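Local coordinates for protein laccase (Uncultured bacterium, PDB 4F7K) that probably catalyses the copper-dependent oxidation of phenolic and related substrates, passing the electrons on to dioxygen, which is reduced to water, at residues Gly63-Asn68 / Ala93-Thr98; Tyr101-Arg106 / Lys113-Pro118; Ala210-Pro215 / Leu372-Leu377; Ile353-His358 / Cys388-Pro393. All coordinates share one frame; numbering follows the deposited sequence.

Interaction 1. Residues Gly63-Asn68 / Ala93-Thr98; sequences GLRIDN and APDAGT
R65 and I66 pass beside P94 and A93 as loop against loop, with CA atoms 7.2 Å apart for R65 and P94 and 6.7 Å for I66 and A93, while R65 forms the centre of an inverse gamma turn. The polar core is a salt bridge: R65 NH1 donates to D95 OD1 over 2.8 Å, on the syn side of the carboxylate but 35° out of its plane, whereas OD1 stays close to the guanidinium plane. The two side chains cross at about a right angle. A bend at chi3 (105°) turns the guanidinium edge to the acid, and NH1 is also bonded to E282 O. A water completes the link, donating to G63 O and to D95 OD2 and accepting from R65 N over 2.8 Å; the place of OD2, modelled too close to R65 CD, is doubtful. The P94 ring packs on the R65 carbonyl, and the apolar contact is L64 CD1 on A93 CB at 4.0 Å. With an alanine in place of R65, D95 would probably lose its charged partner across this contact and be freer to turn. Within the first cupredoxin-like unit, the contact packs the loop after strand 59-62 against the turn into strand 97-103; L64 continues onto F91 of strand 86-92 and L119 of strand 116-122, and M214 of strand 214-220 touches both R65 and D95.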
loop_
_atom_site.group_PDB
_atom_site.type_symbol
_atom_site.label_atom_id
_atom_site.label_comp_id
_atom_site.label_asym_id
_atom_site.label_seq_id
_atom_site.Cartn_x
_atom_site.Cartn_y
_atom_site.Cartn_z
ATOM N N GLY A 63 -4.797 -3.574 4.246
ATOM C CA GLY A 63 -6.058 -2.795 4.095
ATOM C C GLY A 63 -7.361 -3.579 3.959
ATOM O O GLY A 63 -8.470 -3.006 3.872
ATOM N N LEU A 64 -7.263 -4.895 3.944
ATOM C CA LEU A 64 -8.462 -5.705 3.791
ATOM C C LEU A 64 -9.168 -5.772 5.143
ATOM O O LEU A 64 -8.592 -6.217 6.127
ATOM C CB LEU A 64 -8.117 -7.104 3.254
ATOM C CG LEU A 64 -8.005 -7.359 1.734
ATOM C CD1 LEU A 64 -9.299 -6.999 0.996
ATOM C CD2 LEU A 64 -6.829 -6.646 1.071
ATOM N N ARG A 65 -10.411 -5.299 5.176
ATOM C CA ARG A 65 -11.271 -5.404 6.329
ATOM C C ARG A 65 -11.934 -6.766 6.249
ATOM O O ARG A 65 -13.118 -6.863 5.869
ATOM C CB ARG A 65 -12.368 -4.331 6.272
ATOM C CG ARG A 65 -11.895 -2.875 6.369
ATOM C CD ARG A 65 -12.902 -1.996 5.634
ATOM N NE ARG A 65 -13.740 -1.266 6.554
ATOM C CZ ARG A 65 -14.873 -0.649 6.235
ATOM N NH1 ARG A 65 -15.373 -0.663 4.995
ATOM N NH2 ARG A 65 -15.523 -0.034 7.190
ATOM N N ILE A 66 -11.190 -7.811 6.602
ATOM C CA ILE A 66 -11.605 -9.202 6.335
ATOM C C ILE A 66 -11.663 -10.084 7.580
ATOM O O ILE A 66 -11.328 -9.640 8.687
ATOM C CB ILE A 66 -10.656 -9.875 5.312
ATOM C CG1 ILE A 66 -9.213 -9.936 5.855
ATOM C CG2 ILE A 66 -10.748 -9.170 3.966
ATOM C CD1 ILE A 66 -8.243 -10.778 5.000
ATOM N N ASP A 67 -12.080 -11.341 7.385
ATOM C CA ASP A 67 -12.033 -12.341 8.450
ATOM C C ASP A 67 -10.622 -12.424 9.057
ATOM O O ASP A 67 -9.612 -12.572 8.341
ATOM C CB ASP A 67 -12.510 -13.699 7.919
ATOM C CG ASP A 67 -12.254 -14.868 8.893
ATOM O OD1 ASP A 67 -11.938 -14.646 10.087
ATOM O OD2 ASP A 67 -12.381 -16.035 8.431
ATOM N N ASN A 68 -10.582 -12.311 10.381
ATOM C CA ASN A 68 -9.355 -12.237 11.162
ATOM C C ASN A 68 -8.429 -13.423 10.955
ATOM O O ASN A 68 -7.220 -13.258 10.995
ATOM C CB ASN A 68 -9.676 -12.081 12.660
ATOM C CG ASN A 68 -8.425 -11.813 13.527
ATOM O OD1 ASN A 68 -7.608 -10.917 13.228
ATOM N ND2 ASN A 68 -8.273 -12.590 14.598
ATOM N N ALA A 93 -13.866 -9.864 -0.189
ATOM C CA ALA A 93 -13.381 -8.487 -0.127
ATOM C C ALA A 93 -14.580 -7.549 -0.161
ATOM O O ALA A 93 -15.336 -7.544 -1.131
ATOM C CB ALA A 93 -12.400 -8.188 -1.265
ATOM N N PRO A 94 -14.794 -6.781 0.919
ATOM C CA PRO A 94 -16.038 -6.018 1.014
ATOM C C PRO A 94 -15.911 -4.584 0.474
ATOM O O PRO A 94 -16.926 -3.909 0.283
ATOM C CB PRO A 94 -16.300 -6.003 2.529
ATOM C CG PRO A 94 -14.881 -5.924 3.103
ATOM C CD PRO A 94 -13.997 -6.694 2.162
ATOM N N ASP A 95 -14.684 -4.107 0.263
ATOM C CA ASP A 95 -14.489 -2.740 -0.234
ATOM C C ASP A 95 -13.803 -2.677 -1.561
ATOM O O ASP A 95 -12.790 -3.354 -1.781
ATOM C CB ASP A 95 -13.699 -1.882 0.741
ATOM C CG ASP A 95 -14.154 -2.049 2.135
ATOM O OD1 ASP A 95 -15.323 -1.741 2.415
ATOM O OD2 ASP A 95 -13.344 -2.525 2.953
ATOM N N ALA A 96 -14.331 -1.825 -2.428
ATOM C CA ALA A 96 -13.743 -1.619 -3.733
ATOM C C ALA A 96 -12.508 -0.743 -3.578
ATOM O O ALA A 96 -12.561 0.296 -2.929
ATOM C CB ALA A 96 -14.734 -0.976 -4.679
ATOM N N GLY A 97 -11.409 -1.146 -4.195
ATOM C CA GLY A 97 -10.275 -0.241 -4.272
ATOM C C GLY A 97 -8.930 -0.915 -4.505
ATOM O O GLY A 97 -8.876 -2.098 -4.808
ATOM N N THR A 98 -7.875 -0.101 -4.385
ATOM C CA THR A 98 -6.484 -0.508 -4.533
ATOM C C THR A 98 -5.924 -0.909 -3.173
ATOM O O THR A 98 -5.803 -0.095 -2.230
ATOM C CB THR A 98 -5.650 0.645 -5.080
ATOM O OG1 THR A 98 -6.265 1.142 -6.264
ATOM C CG2 THR A 98 -4.235 0.192 -5.401
HETATM O O HOH W 1 -11.129 -3.841 2.835
#

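Interaction 2. Residues Tyr101-Arg106 / Lys113-Pro118; sequences YHSHNR and KGLYGP
Y101 and G117 face each other in an antiparallel pairing of strands 97-103 and 116-122, consecutive strands of a cupredoxin-type sheet that run at 174° with axes 4.8 Å apart. Backbone bonds set the register. Y101 and G117 form a hydrogen-bonded pair, Y101 N to G117 O at 2.9 Å and G117 N to Y101 O at 3.1 Å, and S103 N to L115 O extends the ladder. Between them H102 and Y116 are a non-hydrogen-bonded pair whose CB atoms meet at 3.8 Å. The aromatic contact is a CH-pi interaction: chi1 of 64° folds the Y101 ring back over the neighbouring strand, where G117 CA lies 3.8 Å from the ring centroid and 25° off its normal. A CB on G117 would collide with Y101 OH, which is bonded to P35 O. The cationic group is R106, an extended chain whose NE (2.8 Å) and NH2 (3.1 Å) both grip K113 O side-on; Y116 CD2 lies over one face of the guanidinium, and NH1 turns to V191 O. H102 and H104 match the HXH pattern that binds the trinuclear copper cluster in multicopper oxidases, and H102 NE2 bonds H62 ND1. The other nitrogen of that ring, H102 ND1, reaches S103 O at 2.9 Å, with R106 N arriving from the opposite face of the same carbonyl.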
loop_
_atom_site.group_PDB
_atom_site.type_symbol
_atom_site.label_atom_id
_atom_site.label_comp_id
_atom_site.label_asym_id
_atom_site.label_seq_id
_atom_site.Cartn_x
_atom_site.Cartn_y
_atom_site.Cartn_z
ATOM N N TYR A 101 -0.674 -6.829 -1.040
ATOM C CA TYR A 101 -0.365 -7.960 -0.184
ATOM C C TYR A 101 1.155 -8.094 -0.017
ATOM O O TYR A 101 1.930 -7.755 -0.918
ATOM C CB TYR A 101 -1.010 -9.209 -0.792
ATOM C CG TYR A 101 -0.464 -9.602 -2.155
ATOM C CD1 TYR A 101 0.674 -10.435 -2.261
ATOM C CD2 TYR A 101 -1.091 -9.191 -3.345
ATOM C CE1 TYR A 101 1.187 -10.826 -3.517
ATOM C CE2 TYR A 101 -0.587 -9.590 -4.607
ATOM C CZ TYR A 101 0.567 -10.410 -4.663
ATOM O OH TYR A 101 1.084 -10.849 -5.863
ATOM N N HIS A 102 1.622 -8.548 1.138
ATOM C CA HIS A 102 3.055 -8.670 1.288
ATOM C C HIS A 102 3.367 -9.701 2.366
ATOM O O HIS A 102 2.522 -9.978 3.216
ATOM C CB HIS A 102 3.707 -7.294 1.561
ATOM C CG HIS A 102 3.109 -6.582 2.733
ATOM N ND1 HIS A 102 3.356 -6.957 4.035
ATOM C CD2 HIS A 102 2.224 -5.560 2.801
ATOM C CE1 HIS A 102 2.681 -6.178 4.858
ATOM N NE2 HIS A 102 1.990 -5.317 4.137
ATOM N N SER A 103 4.554 -10.285 2.342
ATOM C CA SER A 103 4.927 -11.149 3.442
ATOM C C SER A 103 4.763 -10.379 4.765
ATOM O O SER A 103 4.980 -9.164 4.835
ATOM C CB SER A 103 6.341 -11.723 3.284
ATOM O OG SER A 103 7.326 -10.853 3.848
ATOM N N HIS A 104 4.375 -11.105 5.799
ATOM C CA HIS A 104 4.071 -10.509 7.110
ATOM C C HIS A 104 5.262 -9.794 7.741
ATOM O O HIS A 104 5.075 -8.921 8.590
ATOM C CB HIS A 104 3.603 -11.598 8.083
ATOM C CG HIS A 104 4.733 -12.347 8.713
ATOM N ND1 HIS A 104 5.504 -13.268 8.012
ATOM C CD2 HIS A 104 5.273 -12.262 9.953
ATOM C CE1 HIS A 104 6.444 -13.744 8.814
ATOM N NE2 HIS A 104 6.316 -13.159 9.998
ATOM N N ASN A 105 6.481 -10.195 7.366
ATOM C CA ASN A 105 7.680 -9.640 7.970
ATOM C C ASN A 105 8.451 -8.677 7.052
ATOM O O ASN A 105 9.603 -8.321 7.338
ATOM C CB ASN A 105 8.604 -10.770 8.456
ATOM C CG ASN A 105 9.073 -11.668 7.338
ATOM O OD1 ASN A 105 8.725 -11.479 6.160
ATOM N ND2 ASN A 105 9.849 -12.674 7.701
ATOM N N ARG A 106 7.803 -8.229 5.983
ATOM C CA ARG A 106 8.472 -7.403 4.975
ATOM C C ARG A 106 9.157 -6.108 5.492
ATOM O O ARG A 106 10.219 -5.665 4.950
ATOM C CB ARG A 106 7.529 -7.107 3.804
ATOM C CG ARG A 106 8.288 -6.552 2.612
ATOM C CD ARG A 106 7.474 -6.414 1.335
ATOM N NE ARG A 106 8.292 -5.686 0.357
ATOM C CZ ARG A 106 8.127 -4.391 0.106
ATOM N NH1 ARG A 106 7.134 -3.731 0.711
ATOM N NH2 ARG A 106 8.921 -3.750 -0.759
ATOM N N LYS A 113 12.235 -8.361 0.569
ATOM C CA LYS A 113 12.041 -7.118 -0.201
ATOM C C LYS A 113 11.058 -7.284 -1.396
ATOM O O LYS A 113 10.162 -6.454 -1.611
ATOM C CB LYS A 113 13.400 -6.627 -0.699
ATOM C CG LYS A 113 13.332 -5.471 -1.654
ATOM C CD LYS A 113 13.078 -4.178 -0.955
ATOM C CE LYS A 113 13.937 -3.095 -1.657
ATOM N NZ LYS A 113 13.517 -1.685 -1.356
ATOM N N GLY A 114 11.207 -8.370 -2.146
ATOM C CA GLY A 114 10.423 -8.568 -3.364
ATOM C C GLY A 114 9.065 -9.211 -3.177
ATOM O O GLY A 114 8.322 -9.418 -4.153
ATOM N N LEU A 115 8.743 -9.548 -1.931
ATOM C CA LEU A 115 7.582 -10.403 -1.631
ATOM C C LEU A 115 6.365 -9.513 -1.422
ATOM O O LEU A 115 5.918 -9.313 -0.319
ATOM C CB LEU A 115 7.822 -11.268 -0.378
ATOM C CG LEU A 115 8.780 -12.469 -0.509
ATOM C CD1 LEU A 115 9.013 -13.156 0.806
ATOM C CD2 LEU A 115 8.240 -13.473 -1.524
ATOM N N TYR A 116 5.867 -8.942 -2.508
ATOM C CA TYR A 116 4.676 -8.153 -2.452
ATOM C C TYR A 116 4.073 -8.106 -3.853
ATOM O O TYR A 116 4.731 -8.510 -4.849
ATOM C CB TYR A 116 4.991 -6.729 -2.016
ATOM C CG TYR A 116 5.776 -5.964 -3.057
ATOM C CD1 TYR A 116 5.143 -5.142 -3.986
ATOM C CD2 TYR A 116 7.171 -6.093 -3.119
ATOM C CE1 TYR A 116 5.892 -4.425 -4.916
ATOM C CE2 TYR A 116 7.919 -5.426 -4.057
ATOM C CZ TYR A 116 7.286 -4.569 -4.920
ATOM O OH TYR A 116 8.059 -3.890 -5.811
ATOM N N GLY A 117 2.833 -7.600 -3.893
ATOM C CA GLY A 117 2.148 -7.268 -5.115
ATOM C C GLY A 117 0.816 -6.565 -4.811
ATOM O O GLY A 117 0.439 -6.375 -3.632
ATOM N N PRO A 118 0.103 -6.183 -5.870
ATOM C CA PRO A 118 -1.125 -5.447 -5.767
ATOM C C PRO A 118 -2.349 -6.353 -5.729
ATOM O O PRO A 118 -2.382 -7.444 -6.331
ATOM C CB PRO A 118 -1.115 -4.602 -7.031
ATOM C CG PRO A 118 -0.400 -5.466 -8.028
ATOM C CD PRO A 118 0.573 -6.285 -7.272
#

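Interaction 3. Residues Ala210-Pro215 / Leu372-Leu377; sequences ALDGMP and LRDTTL
R373 crosses D212 at about a right angle and meets it along the way. CB and CG pass the OD2 side of the carboxylate, and a bend at chi2 (-88°) then sets the course of CD, which is modelled too close to OD2, so that the exact place of this oxygen is doubtful. From CD the chain runs on extended through NE, and NH1 reaches D212 OD1 in a 2.9 Å salt bridge. OD1 lies in the guanidinium plane, yet the donor meets it from above the carboxylate plane, 54° out. L211 CB covers one guanidinium face, and NH2 ends 4.1 Å from L211 CD2. D374 N donates to the doubtful OD2 at about 3.0 Å, T375 N more weakly, and R232 N bonds OD1. M214 CG against L372 CD2, 4.0 Å, adds an apolar edge. A leucine in place of R373 would probably leave D212 OD1 without its charged partner across the contact. Because D212 lies in the type I' turn between strands 204-211 and 214-220, the salt bridge ties the second cupredoxin-like unit to the third; with R232 N it probably favours an ionised D212, although the nearby D374 carboxylate, itself paired with R232, works against this.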
loop_
_atom_site.group_PDB
_atom_site.type_symbol
_atom_site.label_atom_id
_atom_site.label_comp_id
_atom_site.label_asym_id
_atom_site.label_seq_id
_atom_site.Cartn_x
_atom_site.Cartn_y
_atom_site.Cartn_z
ATOM N N ALA A 210 -9.287 8.541 -4.494
ATOM C CA ALA A 210 -9.286 7.658 -3.312
ATOM C C ALA A 210 -7.953 7.661 -2.562
ATOM O O ALA A 210 -6.903 7.936 -3.145
ATOM C CB ALA A 210 -9.658 6.208 -3.708
ATOM N N LEU A 211 -8.008 7.372 -1.266
ATOM C CA LEU A 211 -6.786 7.108 -0.496
ATOM C C LEU A 211 -6.922 5.794 0.269
ATOM O O LEU A 211 -7.972 5.531 0.892
ATOM C CB LEU A 211 -6.438 8.257 0.451
ATOM C CG LEU A 211 -6.358 9.663 -0.163
ATOM C CD1 LEU A 211 -6.489 10.743 0.914
ATOM C CD2 LEU A 211 -5.075 9.854 -0.966
ATOM N N ASP A 212 -5.861 4.978 0.217
ATOM C CA ASP A 212 -5.853 3.694 0.919
ATOM C C ASP A 212 -7.090 2.825 0.602
ATOM O O ASP A 212 -7.678 2.184 1.477
ATOM C CB ASP A 212 -5.674 3.904 2.415
ATOM C CG ASP A 212 -4.306 4.515 2.765
ATOM O OD1 ASP A 212 -3.483 4.728 1.854
ATOM O OD2 ASP A 212 -4.056 4.773 3.957
ATOM N N GLY A 213 -7.478 2.806 -0.661
ATOM C CA GLY A 213 -8.616 1.982 -1.067
ATOM C C GLY A 213 -9.962 2.596 -0.737
ATOM O O GLY A 213 -10.983 2.006 -1.049
ATOM N N MET A 214 -9.971 3.785 -0.137
ATOM C CA MET A 214 -11.228 4.440 0.291
ATOM C C MET A 214 -11.511 5.726 -0.460
ATOM O O MET A 214 -10.781 6.705 -0.295
ATOM C CB MET A 214 -11.257 4.721 1.800
ATOM C CG MET A 214 -11.214 3.482 2.647
ATOM S SD MET A 214 -12.724 2.520 2.514
ATOM C CE MET A 214 -12.105 0.924 3.038
ATOM N N PRO A 215 -12.570 5.720 -1.288
ATOM C CA PRO A 215 -13.041 6.874 -2.061
ATOM C C PRO A 215 -13.296 8.103 -1.187
ATOM O O PRO A 215 -13.815 7.973 -0.080
ATOM C CB PRO A 215 -14.367 6.382 -2.651
ATOM C CG PRO A 215 -14.232 4.912 -2.685
ATOM C CD PRO A 215 -13.457 4.560 -1.450
ATOM N N LEU A 372 -9.360 9.204 5.840
ATOM C CA LEU A 372 -9.643 7.878 6.307
ATOM C C LEU A 372 -8.621 7.010 5.599
ATOM O O LEU A 372 -8.533 7.005 4.366
ATOM C CB LEU A 372 -11.075 7.476 5.946
ATOM C CG LEU A 372 -11.458 6.030 6.239
ATOM C CD1 LEU A 372 -11.587 5.781 7.715
ATOM C CD2 LEU A 372 -12.779 5.691 5.571
ATOM N N ARG A 373 -7.833 6.304 6.399
ATOM C CA ARG A 373 -6.613 5.642 5.963
ATOM C C ARG A 373 -6.574 4.253 6.580
ATOM O O ARG A 373 -7.339 3.972 7.487
ATOM C CB ARG A 373 -5.398 6.422 6.513
ATOM C CG ARG A 373 -5.033 7.738 5.802
ATOM C CD ARG A 373 -4.059 7.398 4.637
ATOM N NE ARG A 373 -3.566 8.596 3.998
ATOM C CZ ARG A 373 -3.011 8.664 2.798
ATOM N NH1 ARG A 373 -2.845 7.577 2.025
ATOM N NH2 ARG A 373 -2.623 9.867 2.379
ATOM N N ASP A 374 -5.667 3.391 6.119
ATOM C CA ASP A 374 -5.369 2.199 6.888
ATOM C C ASP A 374 -3.898 2.231 7.363
ATOM O O ASP A 374 -3.485 1.385 8.167
ATOM C CB ASP A 374 -5.764 0.894 6.138
ATOM C CG ASP A 374 -5.060 0.729 4.792
ATOM O OD1 ASP A 374 -3.819 0.975 4.724
ATOM O OD2 ASP A 374 -5.751 0.335 3.794
ATOM N N THR A 375 -3.152 3.241 6.907
ATOM C CA THR A 375 -1.744 3.391 7.216
ATOM C C THR A 375 -1.479 4.868 7.355
ATOM O O THR A 375 -1.854 5.649 6.474
ATOM C CB THR A 375 -0.861 2.892 6.023
ATOM O OG1 THR A 375 -1.246 1.569 5.648
ATOM C CG2 THR A 375 0.628 2.914 6.345
ATOM N N THR A 376 -0.793 5.253 8.418
ATOM C CA THR A 376 -0.498 6.641 8.621
ATOM C C THR A 376 0.974 6.878 8.941
ATOM O O THR A 376 1.753 5.931 9.008
ATOM C CB THR A 376 -1.433 7.272 9.661
ATOM O OG1 THR A 376 -1.212 8.675 9.679
ATOM C CG2 THR A 376 -1.250 6.669 11.051
ATOM N N LEU A 377 1.365 8.137 9.057
ATOM C CA LEU A 377 2.764 8.478 9.290
ATOM C C LEU A 377 2.839 9.514 10.363
ATOM O O LEU A 377 2.150 10.524 10.277
ATOM C CB LEU A 377 3.467 9.028 8.032
ATOM C CG LEU A 377 4.950 9.317 8.375
ATOM C CD1 LEU A 377 5.883 8.214 7.896
ATOM C CD2 LEU A 377 5.422 10.713 7.932
HETATM O O HOH W 2 -9.836 7.738 1.988
#

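Interaction 4. Residues Ile353-His358 / Cys388-Pro393; sequences IHLHGH and CVFDNP
H358 holds its imidazole between F390 and N392, each meeting it differently. F390 comes edge-on: its CD1 stands over the centre of the H358 face in a T-shaped pair, with centroids 5.2 Å apart and planes at 60°. N392 contributes its backbone, N donating to H358 NE2 over 3.1 Å from a position tilted 34° out of the ring plane. The ring's rotation is fixed at the other nitrogen, where ND1 donates almost straight (176°) to a lone pair of H356 O. N392 ND2 donates in turn to a lone pair of G357 O at 3.1 Å, with I66 as its second partner; chi1 near anti to the backbone N carries its amide there. C388 SG sits 3.8 Å from both H358 CB and L355 CD2 and lies over the centre of one face of the F390 ring, and that same methyl reaches F390 CE1 at 3.8 Å. The contact thus bridges the two facing sheets of the third cupredoxin-like unit, strand 351-355 belonging to one and strand 383-390 to the other. W396 of strand 395-402 meets the H358 ring edge-to-face, L398 of that strand packs on L355, and F333 stacks on F390.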
loop_
_atom_site.group_PDB
_atom_site.type_symbol
_atom_site.label_atom_id
_atom_site.label_comp_id
_atom_site.label_asym_id
_atom_site.label_seq_id
_atom_site.Cartn_x
_atom_site.Cartn_y
_atom_site.Cartn_z
ATOM N N ILE A 353 2.679 3.780 10.669
ATOM C CA ILE A 353 1.747 3.099 11.590
ATOM C C ILE A 353 0.652 2.411 10.815
ATOM O O ILE A 353 -0.090 3.065 10.103
ATOM C CB ILE A 353 1.064 4.138 12.504
ATOM C CG1 ILE A 353 2.132 5.033 13.174
ATOM C CG2 ILE A 353 0.070 3.479 13.501
ATOM C CD1 ILE A 353 2.659 4.506 14.547
ATOM N N HIS A 354 0.528 1.099 10.971
ATOM C CA HIS A 354 -0.503 0.357 10.244
ATOM C C HIS A 354 -1.413 -0.474 11.182
ATOM O O HIS A 354 -0.919 -1.291 11.959
ATOM C CB HIS A 354 0.157 -0.471 9.143
ATOM C CG HIS A 354 -0.772 -1.420 8.443
ATOM N ND1 HIS A 354 -2.014 -1.043 7.970
ATOM C CD2 HIS A 354 -0.621 -2.727 8.111
ATOM C CE1 HIS A 354 -2.596 -2.083 7.398
ATOM N NE2 HIS A 354 -1.773 -3.114 7.472
ATOM N N LEU A 355 -2.723 -0.240 11.113
ATOM C CA LEU A 355 -3.691 -0.938 11.956
ATOM C C LEU A 355 -4.416 -2.004 11.166
ATOM O O LEU A 355 -5.005 -1.716 10.122
ATOM C CB LEU A 355 -4.729 0.030 12.566
ATOM C CG LEU A 355 -5.799 -0.681 13.396
ATOM C CD1 LEU A 355 -5.163 -1.322 14.673
ATOM C CD2 LEU A 355 -6.954 0.244 13.742
ATOM N N HIS A 356 -4.357 -3.238 11.665
ATOM C CA HIS A 356 -4.870 -4.384 10.912
ATOM C C HIS A 356 -6.404 -4.482 11.052
ATOM O O HIS A 356 -6.963 -4.177 12.108
ATOM C CB HIS A 356 -4.190 -5.690 11.378
ATOM C CG HIS A 356 -2.789 -5.875 10.856
ATOM N ND1 HIS A 356 -2.303 -7.101 10.450
ATOM C CD2 HIS A 356 -1.783 -4.992 10.658
ATOM C CE1 HIS A 356 -1.048 -6.973 10.056
ATOM N NE2 HIS A 356 -0.709 -5.703 10.167
ATOM N N GLY A 357 -7.052 -4.864 9.957
ATOM C CA GLY A 357 -8.451 -5.230 9.955
ATOM C C GLY A 357 -9.449 -4.080 9.988
ATOM O O GLY A 357 -10.604 -4.316 9.900
ATOM N N HIS A 358 -8.957 -2.851 10.060
ATOM C CA HIS A 358 -9.751 -1.646 10.197
ATOM C C HIS A 358 -9.107 -0.527 9.408
ATOM O O HIS A 358 -7.877 -0.536 9.196
ATOM C CB HIS A 358 -9.764 -1.230 11.670
ATOM C CG HIS A 358 -10.438 -2.227 12.541
ATOM N ND1 HIS A 358 -9.825 -3.406 12.924
ATOM C CD2 HIS A 358 -11.709 -2.272 13.026
ATOM C CE1 HIS A 358 -10.687 -4.116 13.639
ATOM N NE2 HIS A 358 -11.829 -3.443 13.731
ATOM N N CYS A 388 -10.850 5.360 15.402
ATOM C CA CYS A 388 -11.238 4.094 14.803
ATOM C C CYS A 388 -12.485 3.494 15.447
ATOM O O CYS A 388 -12.634 3.493 16.650
ATOM C CB CYS A 388 -10.099 3.097 14.930
ATOM S SG CYS A 388 -10.494 1.486 14.260
ATOM N N VAL A 389 -13.357 2.931 14.627
ATOM C CA VAL A 389 -14.470 2.152 15.141
ATOM C C VAL A 389 -14.096 0.698 15.011
ATOM O O VAL A 389 -14.148 0.136 13.915
ATOM C CB VAL A 389 -15.805 2.452 14.368
ATOM C CG1 VAL A 389 -16.960 1.514 14.842
ATOM C CG2 VAL A 389 -16.189 3.904 14.524
ATOM N N PHE A 390 -13.729 0.094 16.135
ATOM C CA PHE A 390 -13.485 -1.336 16.197
ATOM C C PHE A 390 -14.697 -2.261 16.011
ATOM O O PHE A 390 -15.221 -2.803 16.979
ATOM C CB PHE A 390 -12.719 -1.655 17.472
ATOM C CG PHE A 390 -11.368 -0.997 17.500
ATOM C CD1 PHE A 390 -10.325 -1.503 16.718
ATOM C CD2 PHE A 390 -11.156 0.176 18.220
ATOM C CE1 PHE A 390 -9.082 -0.892 16.708
ATOM C CE2 PHE A 390 -9.915 0.799 18.208
ATOM C CZ PHE A 390 -8.871 0.259 17.453
ATOM N N ASP A 391 -15.082 -2.462 14.744
ATOM C CA ASP A 391 -16.251 -3.277 14.342
ATOM C C ASP A 391 -15.880 -4.693 13.846
ATOM O O ASP A 391 -16.764 -5.587 13.791
ATOM C CB ASP A 391 -17.029 -2.556 13.228
ATOM C CG ASP A 391 -16.147 -2.257 12.006
ATOM O OD1 ASP A 391 -14.938 -2.529 12.104
ATOM O OD2 ASP A 391 -16.634 -1.755 10.965
ATOM N N ASN A 392 -14.601 -4.890 13.455
ATOM C CA ASN A 392 -14.073 -6.213 12.986
ATOM C C ASN A 392 -13.514 -7.076 14.112
ATOM O O ASN A 392 -12.524 -6.707 14.762
ATOM C CB ASN A 392 -13.001 -6.025 11.880
ATOM C CG ASN A 392 -12.773 -7.296 10.997
ATOM O OD1 ASN A 392 -13.220 -8.415 11.292
ATOM N ND2 ASN A 392 -12.050 -7.100 9.915
ATOM N N PRO A 393 -14.135 -8.241 14.361
ATOM C CA PRO A 393 -13.722 -9.002 15.538
ATOM C C PRO A 393 -12.419 -9.748 15.384
ATOM O O PRO A 393 -12.122 -10.319 14.317
ATOM C CB PRO A 393 -14.865 -10.027 15.724
ATOM C CG PRO A 393 -15.998 -9.472 14.948
ATOM C CD PRO A 393 -15.375 -8.779 13.777
#

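Interactions 1, 3 and 4 cluster, their centres 11 to 12 Å apart, whereas interaction 2 lies about 17 to 20 Å from each. Interaction 1 meets interaction 4 through I66 O and N392 ND2, 2.9 Å apart, and interaction 3 by packing of G63 CA on D374 OD2 at 3.2 Å. Interactions 3 and 4 are joined where D374 O lies 2.8 Å from H354 ND1 and T376 N pairs with I353 O along neighbouring strands. Interaction 2 continues strand 97-103 from interaction 1. Interactions 2 and 4 supply H102, H104, H354 and H356, which with H60 and H62 are candidate trinuclear copper ligands, a role inferred from the family alone; T375 of interaction 3 borders them, its OG1 bonding H62.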